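PDB 6GRL: beta-hydroxyacid dehydrogenase, 3-hydroxyisobutyrate dehydrogenase from Saccharomonospora xinjiangensis XJ-54, which probably reduces imines with NADPH, as an S-selective imine reductase active in reductive amination, and is captured here in its apo form. Local coordinates for residues A[24-29]-A[72-77]; A[46-51]-A[62-67]; A[78-83]-A[104-109]; A[130-135]-A[156-161]. One frame throughout, in Å; residues are numbered along the deposited sequence. Where two conformers were deposited one is given.

Followed from the N terminus, the chain lays down strand 23-26 and returns to it through residues 72-77, so interaction 1 closes the first long loop. Interaction 2 is nested inside that loop, where strand 46-49 pairs with the edge strand 65-66 after one short helix. Interaction 3 opens beyond it and joins strands 79-82 and 105-108, and interaction 4 follows in series, setting helix 156-166 against strand 130-137. None of the loops cross. All four contacts reach one sheet: Val25 N bonds Thr47 O, Thr24 O meets Val81 N, and Leu106 N meets Glu130 O. Together they illustrate how a Rossmann-type domain is assembled by successive local closures.

Interaction 1: residues A[24-29]-A[72-77]; sequences TVLGLG and EAVEAS
Thr24 of strand 23-26 grips helix 70-74 through its hydroxyl, with OG1 donating a hydrogen bond to Ala73 O at 2.7 Å. The donor stands above the carbonyl plane, 40° out of it, while Ala76 N bonds the same oxygen from the opposite face. Ser77 OG lies 2.7 Å from Thr24 OG1 in one of its two conformers, a doubtful bond. A chi1 of -71° keeps OG1 beside the backbone N and turns the methyl CG2 onto Ala73, 3.7 Å from its CB. Leu26, on the same side of the strand, adds CD2 at 3.6 Å from Ala73 CB, and this buried corner is the tight part.

Packing slackens beyond it. Leu26 CD1 stays 4.2 Å from Val74 CG1, and Glu72 and Glu75 face solvent, the latter bonding Ser99. With a valine at Thr24, Ala73 O would probably lose one of its two donors and the helix its polar tie to the strand.

The strand runs on into Gly27 and Gly29, consistent with the glycine-rich turn of a Rossmann fold. A threonine thus serves two chemistries at once, its hydroxyl giving a buried helix carbonyl a second donor while its methyl packs on Ala73.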
loop_
_atom_site.group_PDB
_atom_site.type_symbol
_atom_site.label_atom_id
_atom_site.label_comp_id
_atom_site.label_asym_id
_atom_site.label_seq_id
_atom_site.Cartn_x
_atom_site.Cartn_y
_atom_site.Cartn_z
ATOM N N THR A 24 16.103 7.590 15.342
ATOM C CA THR A 24 16.190 6.240 15.878
ATOM C C THR A 24 15.409 5.306 14.965
ATOM O O THR A 24 14.280 5.622 14.574
ATOM C CB THR A 24 15.640 6.171 17.303
ATOM O OG1 THR A 24 16.536 6.844 18.195
ATOM C CG2 THR A 24 15.477 4.720 17.751
ATOM N N VAL A 25 16.011 4.171 14.614
ATOM C CA VAL A 25 15.356 3.146 13.807
ATOM C C VAL A 25 15.245 1.884 14.651
ATOM O O VAL A 25 16.263 1.336 15.092
ATOM C CB VAL A 25 16.112 2.863 12.501
ATOM C CG1 VAL A 25 15.413 1.762 11.715
ATOM C CG2 VAL A 25 16.220 4.127 11.666
ATOM N N LEU A 26 14.015 1.426 14.873
ATOM C CA LEU A 26 13.751 0.175 15.577
ATOM C C LEU A 26 13.421 -0.896 14.545
ATOM O O LEU A 26 12.386 -0.824 13.874
ATOM C CB LEU A 26 12.604 0.335 16.571
ATOM C CG LEU A 26 12.758 1.397 17.655
ATOM C CD1 LEU A 26 11.520 1.432 18.533
ATOM C CD2 LEU A 26 14.003 1.129 18.486
ATOM N N GLY A 27 14.295 -1.890 14.426
ATOM C CA GLY A 27 14.095 -2.966 13.477
ATOM C C GLY A 27 15.093 -2.925 12.342
ATOM O O GLY A 27 15.133 -1.956 11.578
ATOM N N LEU A 28 15.906 -3.970 12.218
ATOM C CA LEU A 28 16.959 -4.019 11.213
ATOM C C LEU A 28 16.821 -5.248 10.326
ATOM O O LEU A 28 17.804 -5.921 10.003
ATOM C CB LEU A 28 18.335 -3.971 11.867
ATOM C CG LEU A 28 18.680 -2.624 12.504
ATOM C CD1 LEU A 28 20.074 -2.663 13.093
ATOM C CD2 LEU A 28 18.551 -1.485 11.495
ATOM N N GLY A 29 15.595 -5.553 9.914
ATOM C CA GLY A 29 15.388 -6.459 8.811
ATOM C C GLY A 29 15.888 -5.823 7.524
ATOM O O GLY A 29 16.564 -4.794 7.518
ATOM N N GLU A 72 16.893 2.488 25.420
ATOM C CA GLU A 72 18.098 3.227 25.060
ATOM C C GLU A 72 17.994 3.815 23.659
ATOM O O GLU A 72 18.496 4.916 23.408
ATOM C CB GLU A 72 19.320 2.313 25.168
ATOM C CG GLU A 72 20.631 2.949 24.735
ATOM C CD GLU A 72 21.795 1.976 24.789
ATOM O OE1 GLU A 72 21.604 0.843 25.277
ATOM O OE2 GLU A 72 22.900 2.343 24.337
ATOM N N ALA A 73 17.330 3.111 22.743
ATOM C CA ALA A 73 17.230 3.596 21.372
ATOM C C ALA A 73 16.339 4.829 21.285
ATOM O O ALA A 73 16.699 5.821 20.640
ATOM C CB ALA A 73 16.713 2.483 20.460
ATOM N N VAL A 74 15.171 4.793 21.933
ATOM C CA VAL A 74 14.251 5.923 21.826
ATOM C C VAL A 74 14.776 7.129 22.594
ATOM O O VAL A 74 14.455 8.275 22.254
ATOM C CB VAL A 74 12.836 5.528 22.293
ATOM C CG1 VAL A 74 12.301 4.369 21.463
ATOM C CG2 VAL A 74 12.823 5.192 23.778
ATOM N N GLU A 75 15.591 6.908 23.628
ATOM C CA GLU A 75 16.156 8.021 24.380
ATOM C C GLU A 75 17.178 8.815 23.579
ATOM O O GLU A 75 17.550 9.916 23.998
ATOM C CB GLU A 75 16.796 7.511 25.672
ATOM C CG GLU A 75 15.790 7.093 26.728
ATOM C CD GLU A 75 16.436 6.412 27.917
ATOM O OE1 GLU A 75 17.656 6.152 27.872
ATOM O OE2 GLU A 75 15.718 6.131 28.900
ATOM N N ALA A 76 17.630 8.295 22.440
ATOM C CA ALA A 76 18.683 8.952 21.679
ATOM C C ALA A 76 18.166 10.033 20.738
ATOM O O ALA A 76 18.951 10.896 20.330
ATOM C CB ALA A 76 19.466 7.915 20.871
ATOM N N SER A 77 16.882 10.018 20.381
ATOM C CA SER A 77 16.371 10.934 19.370
ATOM C C SER A 77 14.919 11.277 19.661
ATOM O O SER A 77 14.213 10.543 20.356
ATOM C CB SER A 77 16.482 10.340 17.957
ATOM O OG SER A 77 17.506 9.364 17.872
#

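Interaction 2: residues A[46-51]-A[62-67]; sequences TTVWNR and AGASAA
Val48 and Ser65 lie at the heart of a beta-alpha-beta unit in which strand 46-49, helix 57-62 and the short edge strand 65-66 follow one another, the two strands running parallel. Three backbone bonds make the first shell: Ser65 N to Thr46 O, Val48 N to Ser65 O at 2.8 Å, and Ala67 N to Val48 O, the last noticeably bent at 136°.

Small side chains fit around this pairing. Val48 sends CG1 to Ala64 CB at 4.2 Å, while its CG2, wedged between backbone N and carbonyl carbon (chi1 -61°), sits 3.5 Å from Ser65 O. On the face carrying Thr47 and Ser65, Thr47 CG2 meets Ala67 CB at 4.0 Å. Trp49 offers the edge of its ring, and CD1 lies 3.3 Å from Ala67 O, near the ring plane.

Waters complete the seam. One accepts from Asn50 N and donates to Ala67 O; another joins Thr46 O to Ser65 OG, and a third links Thr46 N to Gly63 O. Gly63 closes the helix in a Schellman motif and so delivers the chain to the edge strand.

Further out, Pro70 and Ala73 of helix 70-74 touch Trp49, Thr46 OG1 bonds His44 O, and Asn50 OD1 accepts from Leu28 N, tying this strand end to what is probably the glycine-rich turn of the nucleotide-binding fold. Beyond the indole, Arg51 lays a guanidinium face against the rim of the ring, with Trp49 CH2 centred 3.7 Å above the guanidinium plane.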
loop_
_atom_site.group_PDB
_atom_site.type_symbol
_atom_site.label_atom_id
_atom_site.label_comp_id
_atom_site.label_asym_id
_atom_site.label_seq_id
_atom_site.Cartn_x
_atom_site.Cartn_y
_atom_site.Cartn_z
ATOM N N THR A 46 22.207 8.588 13.635
ATOM C CA THR A 46 21.253 7.489 13.604
ATOM C C THR A 46 21.573 6.457 14.675
ATOM O O THR A 46 22.703 5.963 14.754
ATOM C CB THR A 46 21.250 6.836 12.221
ATOM O OG1 THR A 46 21.041 7.845 11.224
ATOM C CG2 THR A 46 20.149 5.791 12.116
ATOM N N THR A 47 20.576 6.138 15.494
ATOM C CA THR A 47 20.676 5.107 16.515
ATOM C C THR A 47 19.772 3.947 16.128
ATOM O O THR A 47 18.593 4.150 15.820
ATOM C CB THR A 47 20.289 5.653 17.890
ATOM O OG1 THR A 47 21.132 6.767 18.211
ATOM C CG2 THR A 47 20.443 4.575 18.957
ATOM N N VAL A 48 20.322 2.736 16.133
ATOM C CA VAL A 48 19.597 1.567 15.652
ATOM C C VAL A 48 19.468 0.545 16.772
ATOM O O VAL A 48 20.290 0.484 17.692
ATOM C CB VAL A 48 20.277 0.935 14.417
ATOM C CG1 VAL A 48 20.322 1.928 13.264
ATOM C CG2 VAL A 48 21.678 0.442 14.763
ATOM N N TRP A 49 18.410 -0.259 16.682
ATOM C CA TRP A 49 18.176 -1.378 17.579
ATOM C C TRP A 49 17.528 -2.508 16.793
ATOM O O TRP A 49 16.738 -2.271 15.875
ATOM C CB TRP A 49 17.282 -0.989 18.767
ATOM C CG TRP A 49 16.922 -2.157 19.639
ATOM C CD1 TRP A 49 17.598 -2.597 20.739
ATOM C CD2 TRP A 49 15.807 -3.045 19.472
ATOM N NE1 TRP A 49 16.974 -3.700 21.269
ATOM C CE2 TRP A 49 15.872 -3.994 20.511
ATOM C CE3 TRP A 49 14.761 -3.127 18.547
ATOM C CZ2 TRP A 49 14.932 -5.014 20.652
ATOM C CZ3 TRP A 49 13.829 -4.142 18.688
ATOM C CH2 TRP A 49 13.921 -5.069 19.732
ATOM N N ASN A 50 17.873 -3.738 17.160
ATOM C CA ASN A 50 17.275 -4.926 16.572
ATOM C C ASN A 50 17.197 -6.008 17.637
ATOM O O ASN A 50 18.070 -6.105 18.504
ATOM C CB ASN A 50 18.081 -5.440 15.373
ATOM C CG ASN A 50 17.280 -6.379 14.489
ATOM O OD1 ASN A 50 16.156 -6.073 14.089
ATOM N ND2 ASN A 50 17.840 -7.555 14.226
ATOM N N ARG A 51 16.144 -6.829 17.559
ATOM C CA ARG A 51 15.996 -7.943 18.492
ATOM C C ARG A 51 17.232 -8.833 18.486
ATOM O O ARG A 51 17.718 -9.246 19.545
ATOM C CB ARG A 51 14.746 -8.753 18.144
ATOM C CG ARG A 51 14.567 -10.008 18.983
ATOM C CD ARG A 51 14.152 -9.669 20.404
ATOM N NE ARG A 51 12.875 -8.963 20.445
ATOM C CZ ARG A 51 12.538 -8.079 21.378
ATOM N NH1 ARG A 51 13.385 -7.788 22.356
ATOM N NH2 ARG A 51 11.354 -7.485 21.333
ATOM N N ALA A 62 28.681 1.578 9.050
ATOM C CA ALA A 62 28.330 2.639 8.115
ATOM C C ALA A 62 28.276 4.008 8.781
ATOM O O ALA A 62 28.293 5.025 8.078
ATOM C CB ALA A 62 26.988 2.333 7.450
ATOM N N GLY A 63 28.207 4.063 10.110
ATOM C CA GLY A 63 28.211 5.336 10.802
ATOM C C GLY A 63 27.131 5.486 11.854
ATOM O O GLY A 63 27.061 6.515 12.534
ATOM N N ALA A 64 26.281 4.475 12.000
ATOM C CA ALA A 64 25.226 4.528 12.997
ATOM C C ALA A 64 25.767 4.143 14.373
ATOM O O ALA A 64 26.889 3.651 14.520
ATOM C CB ALA A 64 24.069 3.607 12.607
ATOM N N SER A 65 24.950 4.387 15.393
ATOM C CA SER A 65 25.220 3.943 16.750
ATOM C C SER A 65 24.179 2.908 17.151
ATOM O O SER A 65 23.007 3.023 16.785
ATOM C CB SER A 65 25.200 5.115 17.734
ATOM O OG SER A 65 26.262 6.017 17.477
ATOM N N ALA A 66 24.607 1.896 17.891
ATOM C CA ALA A 66 23.709 0.834 18.315
ATOM C C ALA A 66 23.211 1.091 19.732
ATOM O O ALA A 66 23.832 1.811 20.518
ATOM C CB ALA A 66 24.397 -0.530 18.235
ATOM N N ALA A 67 22.061 0.500 20.042
ATOM C CA ALA A 67 21.468 0.561 21.368
ATOM C C ALA A 67 21.124 -0.849 21.817
ATOM O O ALA A 67 20.719 -1.685 21.005
ATOM C CB ALA A 67 20.217 1.445 21.383
HETATM O O HOH W 1 24.863 7.981 12.346
HETATM O O HOH W 2 24.877 7.832 15.946
HETATM O O HOH W 3 20.282 -3.965 19.145
#

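Interaction 3: residues A[78-83]-A[104-109]; sequences RFVVVC and KVLVNL
Val80 and Leu106 are neighbours in the paired parallel strands 79-82 and 105-108, which helix 87-95 connects as a beta-alpha-beta unit of the Rossmann-type domain. Five backbone bonds alternate along the pair, from Val105 N to Arg78 O through to Leu109 N to Val82 O, and the strand axes diverge by only 19°.

Side-chain conformation decides what each face does. On the side of Phe79, Val81, Val105 and Val107, the phenylalanine swings its ring across to the partner strand, since chi1 of -165° sets CG opposite the backbone N. The ring crosses both valines at a slant, with CZ 3.5 Å from Val107 CG2 and CE1 4.0 Å from Val105 CG1; Ile165 and Leu166 of helix 156-166 touch the same ring. Arg78 stretches out fully from CG to NE and rests one guanidinium face on Val105 CG2, 3.9 Å from NH2, while NE bonds Gly103 O.

On the reverse face Leu106 leans the other way, CG beside its own backbone N (chi1 -49°), which brings CD2 alongside Val80 CB at 3.8 Å. Trp123 and Ala124 of helix 114-126 pack on that leucine. Lys104 bends at its last torsion, and NZ is held by Val74 O and Ser77 O. Back on the Phe79 face, at the C-terminal end, Val81 CG1 reaches Leu109 CD1 at 3.7 Å.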
loop_
_atom_site.group_PDB
_atom_site.type_symbol
_atom_site.label_atom_id
_atom_site.label_comp_id
_atom_site.label_asym_id
_atom_site.label_seq_id
_atom_site.Cartn_x
_atom_site.Cartn_y
_atom_site.Cartn_z
ATOM N N ARG A 78 14.479 12.405 19.097
ATOM C CA ARG A 78 13.070 12.775 19.129
ATOM C C ARG A 78 12.283 12.068 18.032
ATOM O O ARG A 78 11.087 11.810 18.195
ATOM C CB ARG A 78 12.924 14.294 18.985
ATOM C CG ARG A 78 11.493 14.780 18.794
ATOM C CD ARG A 78 11.429 16.288 18.641
ATOM N NE ARG A 78 10.051 16.772 18.635
ATOM C CZ ARG A 78 9.395 17.159 17.545
ATOM N NH1 ARG A 78 9.990 17.125 16.360
ATOM N NH2 ARG A 78 8.143 17.583 17.642
ATOM N N PHE A 79 12.945 11.736 16.926
ATOM C CA PHE A 79 12.319 11.134 15.754
ATOM C C PHE A 79 12.586 9.632 15.783
ATOM O O PHE A 79 13.738 9.200 15.666
ATOM C CB PHE A 79 12.880 11.778 14.487
ATOM C CG PHE A 79 12.079 11.513 13.248
ATOM C CD1 PHE A 79 10.885 12.178 13.022
ATOM C CD2 PHE A 79 12.537 10.622 12.293
ATOM C CE1 PHE A 79 10.154 11.943 11.872
ATOM C CE2 PHE A 79 11.811 10.384 11.140
ATOM C CZ PHE A 79 10.617 11.046 10.931
ATOM N N VAL A 80 11.529 8.836 15.938
ATOM C CA VAL A 80 11.644 7.386 16.084
ATOM C C VAL A 80 10.898 6.725 14.934
ATOM O O VAL A 80 9.687 6.924 14.778
ATOM C CB VAL A 80 11.096 6.899 17.434
ATOM C CG1 VAL A 80 11.210 5.383 17.540
ATOM C CG2 VAL A 80 11.824 7.575 18.583
ATOM N N VAL A 81 11.613 5.925 14.147
ATOM C CA VAL A 81 11.050 5.204 13.009
ATOM C C VAL A 81 10.984 3.726 13.366
ATOM O O VAL A 81 11.989 3.138 13.784
ATOM C CB VAL A 81 11.881 5.429 11.735
ATOM C CG1 VAL A 81 11.266 4.682 10.562
ATOM C CG2 VAL A 81 11.996 6.912 11.434
ATOM N N VAL A 82 9.806 3.128 13.200
ATOM C CA VAL A 82 9.563 1.731 13.547
ATOM C C VAL A 82 9.382 0.941 12.258
ATOM O O VAL A 82 8.442 1.193 11.494
ATOM C CB VAL A 82 8.334 1.581 14.457
ATOM C CG1 VAL A 82 8.199 0.142 14.946
ATOM C CG2 VAL A 82 8.418 2.548 15.627
ATOM N N CYS A 83 10.283 -0.019 12.014
ATOM C CA CYS A 83 10.221 -0.876 10.829
ATOM C C CYS A 83 10.505 -2.313 11.275
ATOM O O CYS A 83 11.634 -2.802 11.196
ATOM C CB CYS A 83 11.201 -0.410 9.756
ATOM S SG CYS A 83 10.888 -1.117 8.128
ATOM N N LYS A 104 8.034 13.309 21.435
ATOM C CA LYS A 104 8.654 12.591 20.334
ATOM C C LYS A 104 7.676 12.443 19.171
ATOM O O LYS A 104 6.475 12.698 19.288
ATOM C CB LYS A 104 9.143 11.216 20.797
ATOM C CG LYS A 104 10.262 11.267 21.829
ATOM C CD LYS A 104 10.820 9.879 22.100
ATOM C CE LYS A 104 11.768 9.873 23.290
ATOM N NZ LYS A 104 13.056 10.571 23.007
ATOM N N VAL A 105 8.216 12.032 18.028
ATOM C CA VAL A 105 7.439 11.744 16.831
ATOM C C VAL A 105 7.712 10.296 16.461
ATOM O O VAL A 105 8.865 9.923 16.215
ATOM C CB VAL A 105 7.799 12.687 15.673
ATOM C CG1 VAL A 105 7.072 12.271 14.402
ATOM C CG2 VAL A 105 7.477 14.132 16.038
ATOM N N LEU A 106 6.663 9.478 16.445
ATOM C CA LEU A 106 6.779 8.063 16.115
ATOM C C LEU A 106 6.265 7.848 14.698
ATOM O O LEU A 106 5.103 8.149 14.405
ATOM C CB LEU A 106 5.996 7.200 17.105
ATOM C CG LEU A 106 6.216 7.454 18.598
ATOM C CD1 LEU A 106 5.443 6.434 19.424
ATOM C CD2 LEU A 106 7.695 7.429 18.951
ATOM N N VAL A 107 7.127 7.340 13.826
ATOM C CA VAL A 107 6.778 7.057 12.439
ATOM C C VAL A 107 6.820 5.547 12.260
ATOM O O VAL A 107 7.899 4.943 12.237
ATOM C CB VAL A 107 7.721 7.763 11.456
ATOM C CG1 VAL A 107 7.327 7.440 10.020
ATOM C CG2 VAL A 107 7.696 9.262 11.689
ATOM N N ASN A 108 5.648 4.934 12.127
ATOM C CA ASN A 108 5.527 3.487 11.999
ATOM C C ASN A 108 5.423 3.131 10.520
ATOM O O ASN A 108 4.449 3.493 9.851
ATOM C CB ASN A 108 4.318 2.971 12.775
ATOM C CG ASN A 108 4.220 1.456 12.768
ATOM O OD1 ASN A 108 5.168 0.760 12.400
ATOM N ND2 ASN A 108 3.069 0.938 13.178
ATOM N N LEU A 109 6.434 2.425 10.012
ATOM C CA LEU A 109 6.463 1.961 8.631
ATOM C C LEU A 109 6.219 0.462 8.526
ATOM O O LEU A 109 6.458 -0.126 7.464
ATOM C CB LEU A 109 7.798 2.326 7.977
ATOM C CG LEU A 109 8.189 3.804 8.015
ATOM C CD1 LEU A 109 9.538 4.018 7.348
ATOM C CD2 LEU A 109 7.120 4.662 7.355
#

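Interaction 4: residues A[130-135]-A[156-161]; sequences EYLDGK and RSAFDA
Leu132 faces Ala158 and Phe159 where strand 130-137 meets helix 156-166, the helix running steeply across the strand at 75° with the short axes 8.3 Å apart. The helix thereby packs on one face of the central sheet of the Rossmann-type domain. Extended backbone in the strand turns Glu130 and Leu132 to the helix and Tyr131 to the other side of the sheet. Among the CA atoms the nearest pair is Glu130 CA and Ala158 CA, 6.8 Å apart.

Leu132 carries the packing. Its chi1 of -71° sets CG beside the backbone N, 4.2 Å from Ala158 CB, and lets both methyls meet the helix: CD1 is 3.9 Å from Phe159 CA, and CD2 is 4.1 Å from Phe159 CB, the two side chains crossing near a right angle. Ala158 CB packs against the Glu130 carboxylate, 3.8 Å from OE1. Glu130 OE2 is 4.2 Å from Ser157 OG, too long for a hydrogen bond; that hydroxyl bonds Ser155. Cutting Leu132 back to alanine would remove both methyls and is likely to leave a gap against Ala158 and Phe159.

The other face of the strand is polar. Tyr131 OH donates to Asp133 OD2 at 2.6 Å, on the anti lone pair, and takes bonds from Asn108 and Asn120; Lys135 NZ forms a salt bridge with Asp133 OD1. The strand thus divides its chemistry: strand and helix meet here by van der Waals packing, chiefly of Leu132, with the Glu130 carboxylate resting on a methyl, while a buried polar network fixes side chains on the opposite face.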
loop_
_atom_site.group_PDB
_atom_site.type_symbol
_atom_site.label_atom_id
_atom_site.label_comp_id
_atom_site.label_asym_id
_atom_site.label_seq_id
_atom_site.Cartn_x
_atom_site.Cartn_y
_atom_site.Cartn_z
ATOM N N GLU A 130 3.537 12.381 18.978
ATOM C CA GLU A 130 2.850 12.429 17.699
ATOM C C GLU A 130 3.092 11.130 16.936
ATOM O O GLU A 130 4.082 10.427 17.154
ATOM C CB GLU A 130 3.321 13.629 16.879
ATOM C CG GLU A 130 2.779 14.961 17.371
ATOM C CD GLU A 130 3.467 16.146 16.723
ATOM O OE1 GLU A 130 4.587 15.972 16.200
ATOM O OE2 GLU A 130 2.883 17.250 16.732
ATOM N N TYR A 131 2.167 10.807 16.034
ATOM C CA TYR A 131 2.208 9.521 15.352
ATOM C C TYR A 131 1.909 9.692 13.872
ATOM O O TYR A 131 0.937 10.357 13.500
ATOM C CB TYR A 131 1.213 8.535 15.974
ATOM C CG TYR A 131 1.211 7.175 15.314
ATOM C CD1 TYR A 131 2.181 6.230 15.624
ATOM C CD2 TYR A 131 0.241 6.837 14.377
ATOM C CE1 TYR A 131 2.186 4.988 15.021
ATOM C CE2 TYR A 131 0.237 5.596 13.770
ATOM C CZ TYR A 131 1.213 4.677 14.095
ATOM O OH TYR A 131 1.211 3.441 13.496
ATOM N N LEU A 132 2.747 9.085 13.037
ATOM C CA LEU A 132 2.495 8.976 11.608
ATOM C C LEU A 132 2.586 7.511 11.220
ATOM O O LEU A 132 3.520 6.813 11.629
ATOM C CB LEU A 132 3.494 9.804 10.790
ATOM C CG LEU A 132 3.361 11.324 10.847
ATOM C CD1 LEU A 132 4.570 11.982 10.199
ATOM C CD2 LEU A 132 2.076 11.778 10.172
ATOM N N ASP A 133 1.613 7.044 10.447
ATOM C CA ASP A 133 1.637 5.691 9.912
ATOM C C ASP A 133 2.051 5.747 8.450
ATOM O O ASP A 133 1.496 6.532 7.673
ATOM C CB ASP A 133 0.277 5.011 10.054
ATOM C CG ASP A 133 0.380 3.504 9.986
ATOM O OD1 ASP A 133 0.054 2.925 8.927
ATOM O OD2 ASP A 133 0.806 2.897 10.990
ATOM N N GLY A 134 3.027 4.926 8.087
ATOM C CA GLY A 134 3.522 4.893 6.727
ATOM C C GLY A 134 3.516 3.487 6.164
ATOM O O GLY A 134 3.675 2.504 6.886
ATOM N N LYS A 135 3.328 3.410 4.849
ATOM C CA LYS A 135 3.366 2.147 4.121
ATOM C C LYS A 135 4.259 2.309 2.902
ATOM O O LYS A 135 4.145 3.299 2.172
ATOM C CB LYS A 135 1.958 1.700 3.712
ATOM C CG LYS A 135 1.044 1.407 4.897
ATOM C CD LYS A 135 1.488 0.156 5.644
ATOM C CE LYS A 135 0.756 0.002 6.970
ATOM N NZ LYS A 135 1.390 0.794 8.065
ATOM N N ARG A 156 -1.697 16.081 10.290
ATOM C CA ARG A 156 -1.152 16.840 9.169
ATOM C C ARG A 156 0.017 17.715 9.605
ATOM O O ARG A 156 0.976 17.898 8.847
ATOM C CB ARG A 156 -2.248 17.692 8.530
ATOM C CG ARG A 156 -1.970 18.081 7.088
ATOM C CD ARG A 156 -3.094 18.931 6.518
ATOM N NE ARG A 156 -3.891 18.196 5.542
ATOM C CZ ARG A 156 -5.068 17.639 5.806
ATOM N NH1 ARG A 156 -5.724 16.987 4.856
ATOM N NH2 ARG A 156 -5.591 17.734 7.022
ATOM N N SER A 157 -0.048 18.268 10.818
ATOM C CA SER A 157 1.040 19.111 11.303
ATOM C C SER A 157 2.329 18.313 11.459
ATOM O O SER A 157 3.418 18.814 11.156
ATOM C CB SER A 157 0.648 19.764 12.629
ATOM O OG SER A 157 0.503 18.794 13.652
ATOM N N ALA A 158 2.225 17.067 11.926
ATOM C CA ALA A 158 3.414 16.232 12.066
ATOM C C ALA A 158 3.986 15.852 10.707
ATOM O O ALA A 158 5.210 15.772 10.542
ATOM C CB ALA A 158 3.084 14.981 12.879
ATOM N N PHE A 159 3.121 15.613 9.721
ATOM C CA PHE A 159 3.605 15.289 8.384
ATOM C C PHE A 159 4.297 16.488 7.747
ATOM O O PHE A 159 5.379 16.356 7.165
ATOM C CB PHE A 159 2.452 14.807 7.503
ATOM C CG PHE A 159 2.847 14.572 6.075
ATOM C CD1 PHE A 159 3.435 13.378 5.698
ATOM C CD2 PHE A 159 2.645 15.550 5.114
ATOM C CE1 PHE A 159 3.805 13.159 4.387
ATOM C CE2 PHE A 159 3.017 15.338 3.802
ATOM C CZ PHE A 159 3.596 14.140 3.437
ATOM N N ASP A 160 3.680 17.669 7.844
ATOM C CA ASP A 160 4.246 18.855 7.209
ATOM C C ASP A 160 5.605 19.205 7.800
ATOM O O ASP A 160 6.527 19.588 7.070
ATOM C CB ASP A 160 3.284 20.035 7.349
ATOM C CG ASP A 160 2.003 19.842 6.561
ATOM O OD1 ASP A 160 2.022 19.094 5.562
ATOM O OD2 ASP A 160 0.976 20.444 6.940
ATOM N N ALA A 161 5.751 19.074 9.120
ATOM C CA ALA A 161 7.000 19.444 9.775
ATOM C C ALA A 161 8.137 18.480 9.464
ATOM O O ALA A 161 9.304 18.879 9.534
ATOM C CB ALA A 161 6.794 19.529 11.287
#